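Local coordinates for mutual gliding motility protein C (MglC) (Myxococcus xanthus DK 1622, PDB 7CT3) that probably helps to control cell polarity in gliding motility, as a Roadblock/LC7-domain protein that interacts with its paralog MglB, at residues A[20-23]-A[29-32]; A[59-64]-A[89-94]; A[73-76]-A[80-83]. One frame throughout, in Å; residues are numbered along the deposited sequence.

Contact 1 (A[20-23]-A[29-32]); sequences CSVM and SVDT
V30 and D31 both face V22 where the antiparallel strand segments 20-23 and 29-32 run side by side, their axes 4.6 Å apart at the closest; two residues opposite one make this a classic beta bulge. V22 O takes the V30 N-H in a nearly straight bond (N to O 2.8 Å, 167° at the hydrogen) and, weakly, the N-H of D31. In return V22 N donates a hydrogen bond to D31 O at 2.9 Å. The register slips by one residue here: S21 pairs with T32, but M23 pairs with S29.

On the face carrying S21, M23, S29 and T32, hydroxyl meets hydroxyl: S21 OG and T32 OG1 share a short hydrogen bond of 2.6 Å. T32 OG1 is swung anti to its own backbone N (chi1 -157°), which carries it across to the serine, so two small polar residues satisfy each other over a non-hydrogen-bonded pair. M23, a selenomethionine, bends at chi2 and chi3 and lays its terminal CE against S29 CB, 3.6 Å away; a flexible, unbranched chain suits this curl over a small serine. On the other face the branched V22 sets CG1 obliquely against V30 CB at 4.1 Å. D31 instead turns its carboxylate away from V22: OD1 accepts the N-H of T32 and, outside the hairpin, meets R4 of helix 4-13 in a salt bridge.

This hairpin of strands 17-24 and 29-34 has strand 90-97 on the far flank of strand 17-24, while helices 4-13 and 102-117 cover the face bearing C20 and V22.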
loop_
_atom_site.group_PDB
_atom_site.type_symbol
_atom_site.label_atom_id
_atom_site.label_comp_id
_atom_site.label_asym_id
_atom_site.label_seq_id
_atom_site.Cartn_x
_atom_site.Cartn_y
_atom_site.Cartn_z
ATOM N N CYS A 20 -11.652 -6.243 -9.613
ATOM C CA CYS A 20 -11.791 -4.800 -9.314
ATOM C C CYS A 20 -13.221 -4.565 -8.827
ATOM O O CYS A 20 -14.158 -5.021 -9.507
ATOM C CB CYS A 20 -11.454 -3.945 -10.523
ATOM S SG CYS A 20 -11.206 -2.205 -10.096
ATOM N N SER A 21 -13.372 -3.935 -7.664
ATOM C CA SER A 21 -14.663 -3.849 -6.941
ATOM C C SER A 21 -14.863 -2.445 -6.382
ATOM O O SER A 21 -13.863 -1.759 -6.126
ATOM C CB SER A 21 -14.725 -4.875 -5.850
ATOM O OG SER A 21 -14.359 -6.152 -6.348
ATOM N N VAL A 22 -16.125 -2.057 -6.203
ATOM C CA VAL A 22 -16.521 -0.914 -5.333
ATOM C C VAL A 22 -17.120 -1.498 -4.056
ATOM O O VAL A 22 -18.007 -2.350 -4.098
ATOM C CB VAL A 22 -17.468 0.056 -6.060
ATOM C CG1 VAL A 22 -17.951 1.167 -5.143
ATOM C CG2 VAL A 22 -16.801 0.642 -7.297
HETATM N N MSE A 23 -16.591 -1.022 -2.929
HETATM C CA MSE A 23 -16.918 -1.519 -1.605
HETATM C C MSE A 23 -17.358 -0.329 -0.753
HETATM O O MSE A 23 -16.810 0.758 -0.889
HETATM C CB MSE A 23 -15.673 -2.210 -1.038
HETATM C CG MSE A 23 -15.718 -2.514 0.437
HETATM SE SE MSE A 23 -16.756 -4.129 0.767
HETATM C CE MSE A 23 -16.021 -5.489 -0.447
ATOM N N SER A 29 -20.191 -4.806 -0.309
ATOM C CA SER A 29 -19.729 -4.714 -1.719
ATOM C C SER A 29 -20.892 -4.229 -2.589
ATOM O O SER A 29 -22.043 -4.666 -2.365
ATOM C CB SER A 29 -19.146 -6.013 -2.224
ATOM O OG SER A 29 -20.055 -7.087 -2.047
ATOM N N VAL A 30 -20.595 -3.324 -3.517
ATOM C CA VAL A 30 -21.582 -2.669 -4.422
ATOM C C VAL A 30 -21.523 -3.348 -5.794
ATOM O O VAL A 30 -22.575 -3.679 -6.327
ATOM C CB VAL A 30 -21.295 -1.161 -4.532
ATOM C CG1 VAL A 30 -22.206 -0.486 -5.541
ATOM C CG2 VAL A 30 -21.393 -0.476 -3.179
ATOM N N ASP A 31 -20.329 -3.506 -6.360
ATOM C CA ASP A 31 -20.152 -4.076 -7.721
ATOM C C ASP A 31 -18.742 -4.659 -7.825
ATOM O O ASP A 31 -17.862 -4.240 -7.052
ATOM C CB ASP A 31 -20.435 -3.031 -8.806
ATOM C CG ASP A 31 -20.985 -3.606 -10.104
ATOM O OD1 ASP A 31 -20.959 -4.848 -10.261
ATOM O OD2 ASP A 31 -21.448 -2.809 -10.948
ATOM N N THR A 32 -18.554 -5.615 -8.734
ATOM C CA THR A 32 -17.245 -6.260 -8.999
ATOM C C THR A 32 -17.162 -6.668 -10.467
ATOM O O THR A 32 -18.225 -6.802 -11.126
ATOM C CB THR A 32 -17.001 -7.470 -8.083
ATOM O OG1 THR A 32 -15.592 -7.678 -8.000
ATOM C CG2 THR A 32 -17.659 -8.746 -8.563
#

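Contact 2 (A[59-64]-A[89-94]); sequences NAAETL and DYFLVL. With NA (sodium ion), chain B.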
loop_
_atom_site.group_PDB
_atom_site.type_symbol
_atom_site.label_atom_id
_atom_site.label_comp_id
_atom_site.label_asym_id
_atom_site.label_seq_id
_atom_site.Cartn_x
_atom_site.Cartn_y
_atom_site.Cartn_z
ATOM N N ASN A 59 -10.638 -1.853 6.874
ATOM C CA ASN A 59 -10.051 -1.117 8.028
ATOM C C ASN A 59 -9.054 -0.074 7.504
ATOM O O ASN A 59 -9.180 1.104 7.880
ATOM C CB ASN A 59 -9.383 -2.054 9.038
ATOM C CG ASN A 59 -10.365 -2.910 9.811
ATOM O OD1 ASN A 59 -11.559 -2.614 9.876
ATOM N ND2 ASN A 59 -9.867 -3.978 10.405
ATOM N N ALA A 60 -8.091 -0.491 6.679
ATOM C CA ALA A 60 -7.039 0.392 6.117
ATOM C C ALA A 60 -7.673 1.427 5.176
ATOM O O ALA A 60 -7.189 2.578 5.145
ATOM C CB ALA A 60 -5.982 -0.429 5.419
ATOM N N ALA A 61 -8.730 1.043 4.455
ATOM C CA ALA A 61 -9.451 1.913 3.493
ATOM C C ALA A 61 -9.963 3.180 4.192
ATOM O O ALA A 61 -10.024 4.233 3.535
ATOM C CB ALA A 61 -10.579 1.146 2.844
ATOM N N GLU A 62 -10.301 3.097 5.480
ATOM C CA GLU A 62 -10.794 4.260 6.272
ATOM C C GLU A 62 -9.826 5.446 6.132
ATOM O O GLU A 62 -10.301 6.596 6.119
ATOM C CB GLU A 62 -10.987 3.858 7.735
ATOM C CG GLU A 62 -12.197 2.969 7.950
ATOM C CD GLU A 62 -13.520 3.702 8.092
ATOM O OE1 GLU A 62 -13.509 4.943 8.242
ATOM O OE2 GLU A 62 -14.562 3.030 8.053
ATOM N N THR A 63 -8.521 5.194 6.008
ATOM C CA THR A 63 -7.486 6.263 5.919
ATOM C C THR A 63 -7.705 7.116 4.660
ATOM O O THR A 63 -7.306 8.297 4.683
ATOM C CB THR A 63 -6.063 5.695 6.003
ATOM O OG1 THR A 63 -5.786 4.904 4.848
ATOM C CG2 THR A 63 -5.828 4.879 7.257
ATOM N N LEU A 64 -8.336 6.571 3.613
ATOM C CA LEU A 64 -8.622 7.310 2.348
ATOM C C LEU A 64 -9.503 8.539 2.601
ATOM O O LEU A 64 -9.461 9.459 1.769
ATOM C CB LEU A 64 -9.313 6.382 1.351
ATOM C CG LEU A 64 -8.436 5.299 0.734
ATOM C CD1 LEU A 64 -9.296 4.223 0.088
ATOM C CD2 LEU A 64 -7.474 5.906 -0.278
ATOM N N ASP A 89 -18.716 7.384 1.099
ATOM C CA ASP A 89 -19.317 6.080 1.490
ATOM C C ASP A 89 -18.637 4.894 0.788
ATOM O O ASP A 89 -18.855 3.762 1.256
ATOM C CB ASP A 89 -20.815 6.049 1.173
ATOM C CG ASP A 89 -21.630 7.102 1.905
ATOM O OD1 ASP A 89 -21.300 7.405 3.072
ATOM O OD2 ASP A 89 -22.588 7.614 1.299
ATOM N N TYR A 90 -17.861 5.113 -0.282
ATOM C CA TYR A 90 -17.382 4.024 -1.176
ATOM C C TYR A 90 -15.902 4.184 -1.534
ATOM O O TYR A 90 -15.409 5.322 -1.723
ATOM C CB TYR A 90 -18.219 3.976 -2.455
ATOM C CG TYR A 90 -19.692 3.770 -2.218
ATOM C CD1 TYR A 90 -20.163 2.605 -1.632
ATOM C CD2 TYR A 90 -20.616 4.741 -2.566
ATOM C CE1 TYR A 90 -21.514 2.415 -1.394
ATOM C CE2 TYR A 90 -21.971 4.563 -2.340
ATOM C CZ TYR A 90 -22.423 3.393 -1.753
ATOM O OH TYR A 90 -23.756 3.206 -1.526
ATOM N N PHE A 91 -15.214 3.050 -1.667
ATOM C CA PHE A 91 -13.834 2.985 -2.209
ATOM C C PHE A 91 -13.766 1.932 -3.314
ATOM O O PHE A 91 -14.614 1.026 -3.394
ATOM C CB PHE A 91 -12.799 2.736 -1.113
ATOM C CG PHE A 91 -12.931 1.454 -0.335
ATOM C CD1 PHE A 91 -13.788 1.376 0.755
ATOM C CD2 PHE A 91 -12.165 0.342 -0.658
ATOM C CE1 PHE A 91 -13.892 0.206 1.489
ATOM C CE2 PHE A 91 -12.263 -0.824 0.088
ATOM C CZ PHE A 91 -13.127 -0.888 1.159
ATOM N N LEU A 92 -12.752 2.094 -4.155
ATOM C CA LEU A 92 -12.440 1.238 -5.317
ATOM C C LEU A 92 -11.255 0.358 -4.921
ATOM O O LEU A 92 -10.288 0.917 -4.380
ATOM C CB LEU A 92 -12.105 2.195 -6.462
ATOM C CG LEU A 92 -11.871 1.583 -7.835
ATOM C CD1 LEU A 92 -13.100 0.837 -8.326
ATOM C CD2 LEU A 92 -11.475 2.677 -8.811
ATOM N N VAL A 93 -11.336 -0.956 -5.129
ATOM C CA VAL A 93 -10.238 -1.897 -4.753
ATOM C C VAL A 93 -9.895 -2.775 -5.958
ATOM O O VAL A 93 -10.803 -3.398 -6.532
ATOM C CB VAL A 93 -10.567 -2.737 -3.501
ATOM C CG1 VAL A 93 -11.934 -3.386 -3.568
ATOM C CG2 VAL A 93 -9.493 -3.780 -3.222
ATOM N N LEU A 94 -8.611 -2.793 -6.319
ATOM C CA LEU A 94 -8.012 -3.745 -7.276
ATOM C C LEU A 94 -7.191 -4.766 -6.488
ATOM O O LEU A 94 -6.344 -4.347 -5.672
ATOM C CB LEU A 94 -7.139 -2.974 -8.268
ATOM C CG LEU A 94 -6.254 -3.828 -9.171
ATOM C CD1 LEU A 94 -7.090 -4.740 -10.057
ATOM C CD2 LEU A 94 -5.352 -2.937 -10.012
HETATM NA NA NA B . -8.189 11.083 0.738
HETATM O O HOH W 1 -10.087 12.668 0.759
HETATM O O HOH W 2 -8.680 10.578 -1.544
#
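F91 sends its side chain from strand 90-97 to the C-terminal part of helix 44-61 and the 3-10 segment 62-64 after it, where A61 meets its ring and L64 its base. At the start, F91 CB touches L64 CD1 at 4.0 Å, the side chains crossing at about a right angle. CG sits between the backbone N and the carbonyl carbon (chi1 61°), a choice that brings a ring face under the helix. From CG outward every ring carbon has the same neighbour: A61 CB stands over the centre of the face, 3.6 Å from the centroid and only 7° off the ring normal. CZ, at the tip, is 3.7 Å from that methyl. This is a CH-pi contact, and alanine suits it because one methyl group lets the helix come close to the flat ring. A leucine in place of F91 would probably lose the broad face beneath A61 CB and leave a gap between helix and strand.

T63 OG1 bonds to A60 O at 2.7 Å, beside the T63 N-H on the same acceptor, and L64 O binds the sodium ion at 2.3 Å, together with T66, V69 and two waters.

F25 meets the F91 ring with planes at about 40°, M23 of strand 17-24 and M83 of strand 79-87 pack on F91, and V72 of strand 71-75 lies against L64, placing the helix end over the sheet.

Contact 3 (A[73-76]-A[80-83]); sequences SVNS and LTVM
S73, V74 and N75 meet T81 through three hydrogen bonds, each with a side chain as donor or acceptor, between two nearly antiparallel strands whose axes come within 5.0 Å. S73 OG donates to T81 O at 2.7 Å, in the carbonyl plane. T81 OG1 answers by donating to V74 O, also at 2.7 Å, but it approaches from above that carbonyl plane, 35° out of it. The third bond joins T81 N to the amide oxygen N75 OD1 over 3.0 Å, with 162° at the hydrogen. Serine, threonine and asparagine suit these places because their short polar groups reach across to the opposing backbone.

N75 CG lies anti to the carbonyl carbon (chi1 -60°), which directs the amide across the gap to the T81 N-H; L80 CD2 lies over one face of the N75 amide, 3.7 Å from CG, and so backs the flat group. At the other end M83, a selenomethionine, reaches over with its terminal CE to V74 CG2, 3.8 Å away, the two apolar chains crossing at a slant.

Farther out, N75 ND2 donates to E71 of the second subunit, which helps to fix the amide's orientation, and S76 OG bonds to E49 on helix 44-61. Residues S73 to N75 also pair antiparallel with a strand of that subunit, carrying the sheet across the interface. L57 and A60 of helix 44-61 cover V74, with L57 also on T81 and M83, while F102 of helix 102-117 packs on S73, L80 and V82.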
loop_
_atom_site.group_PDB
_atom_site.type_symbol
_atom_site.label_atom_id
_atom_site.label_comp_id
_atom_site.label_asym_id
_atom_site.label_seq_id
_atom_site.Cartn_x
_atom_site.Cartn_y
_atom_site.Cartn_z
ATOM N N SER A 73 -2.612 0.324 0.027
ATOM C CA SER A 73 -2.374 -1.098 -0.337
ATOM C C SER A 73 -2.264 -1.935 0.935
ATOM O O SER A 73 -1.546 -1.524 1.867
ATOM C CB SER A 73 -1.139 -1.248 -1.185
ATOM O OG SER A 73 -1.318 -0.616 -2.438
ATOM N N VAL A 74 -2.963 -3.066 0.968
ATOM C CA VAL A 74 -2.802 -4.104 2.022
ATOM C C VAL A 74 -2.469 -5.404 1.296
ATOM O O VAL A 74 -3.333 -5.895 0.534
ATOM C CB VAL A 74 -4.057 -4.212 2.906
ATOM C CG1 VAL A 74 -3.932 -5.323 3.931
ATOM C CG2 VAL A 74 -4.368 -2.889 3.594
ATOM N N ASN A 75 -1.245 -5.899 1.483
ATOM C CA ASN A 75 -0.657 -6.976 0.650
ATOM C C ASN A 75 -0.361 -8.201 1.514
ATOM O O ASN A 75 0.014 -8.044 2.690
ATOM C CB ASN A 75 0.605 -6.499 -0.069
ATOM C CG ASN A 75 0.355 -5.326 -0.993
ATOM O OD1 ASN A 75 -0.772 -5.096 -1.428
ATOM N ND2 ASN A 75 1.405 -4.580 -1.300
ATOM N N SER A 76 -0.531 -9.380 0.925
ATOM C CA SER A 76 -0.111 -10.685 1.485
ATOM C C SER A 76 1.045 -11.216 0.632
ATOM O O SER A 76 1.472 -10.502 -0.302
ATOM C CB SER A 76 -1.271 -11.637 1.518
ATOM O OG SER A 76 -1.712 -11.928 0.199
ATOM N N LEU A 80 -1.734 -8.672 -3.897
ATOM C CA LEU A 80 -1.505 -7.218 -3.739
ATOM C C LEU A 80 -2.838 -6.510 -3.966
ATOM O O LEU A 80 -3.628 -6.984 -4.810
ATOM C CB LEU A 80 -0.454 -6.749 -4.747
ATOM C CG LEU A 80 0.777 -7.640 -4.886
ATOM C CD1 LEU A 80 1.709 -7.094 -5.954
ATOM C CD2 LEU A 80 1.511 -7.787 -3.561
ATOM N N THR A 81 -3.087 -5.430 -3.231
ATOM C CA THR A 81 -4.296 -4.594 -3.405
ATOM C C THR A 81 -3.882 -3.135 -3.567
ATOM O O THR A 81 -2.808 -2.745 -3.055
ATOM C CB THR A 81 -5.309 -4.781 -2.271
ATOM O OG1 THR A 81 -4.747 -4.269 -1.064
ATOM C CG2 THR A 81 -5.721 -6.228 -2.102
ATOM N N VAL A 82 -4.709 -2.392 -4.293
ATOM C CA VAL A 82 -4.635 -0.917 -4.457
ATOM C C VAL A 82 -6.052 -0.400 -4.268
ATOM O O VAL A 82 -6.974 -0.937 -4.881
ATOM C CB VAL A 82 -4.104 -0.512 -5.844
ATOM C CG1 VAL A 82 -3.800 0.975 -5.892
ATOM C CG2 VAL A 82 -2.900 -1.330 -6.262
HETATM N N MSE A 83 -6.197 0.641 -3.445
HETATM C CA MSE A 83 -7.500 1.206 -3.144
HETATM C C MSE A 83 -7.448 2.723 -3.271
HETATM O O MSE A 83 -6.456 3.340 -2.883
HETATM C CB MSE A 83 -7.925 0.817 -1.728
HETATM C CG MSE A 83 -8.146 -0.656 -1.545
HETATM SE SE MSE A 83 -8.427 -1.036 0.338
HETATM C CE MSE A 83 -6.604 -1.211 1.038
#

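In the fold
Along the chain contact 1 closes before contact 2 opens, and contact 3 is nested within the loop that contact 2 closes. All three reach one antiparallel sheet, ordered 29-34, 17-24, 90-97, 79-87. Contact 2 lies between the others, its centre about 11 Å from each of theirs; the centres of contacts 1 and 3 are about 15 Å apart, on opposite sides of the chain's centre. Backbone bonds tie strand 90-97 to both neighbours: S21 O with V93 N, and V82 O with L94 N. The sheet thus links the outer hairpin to the subunit interface, consistent with a Roadblock/LC7 domain that assembles as a dimer.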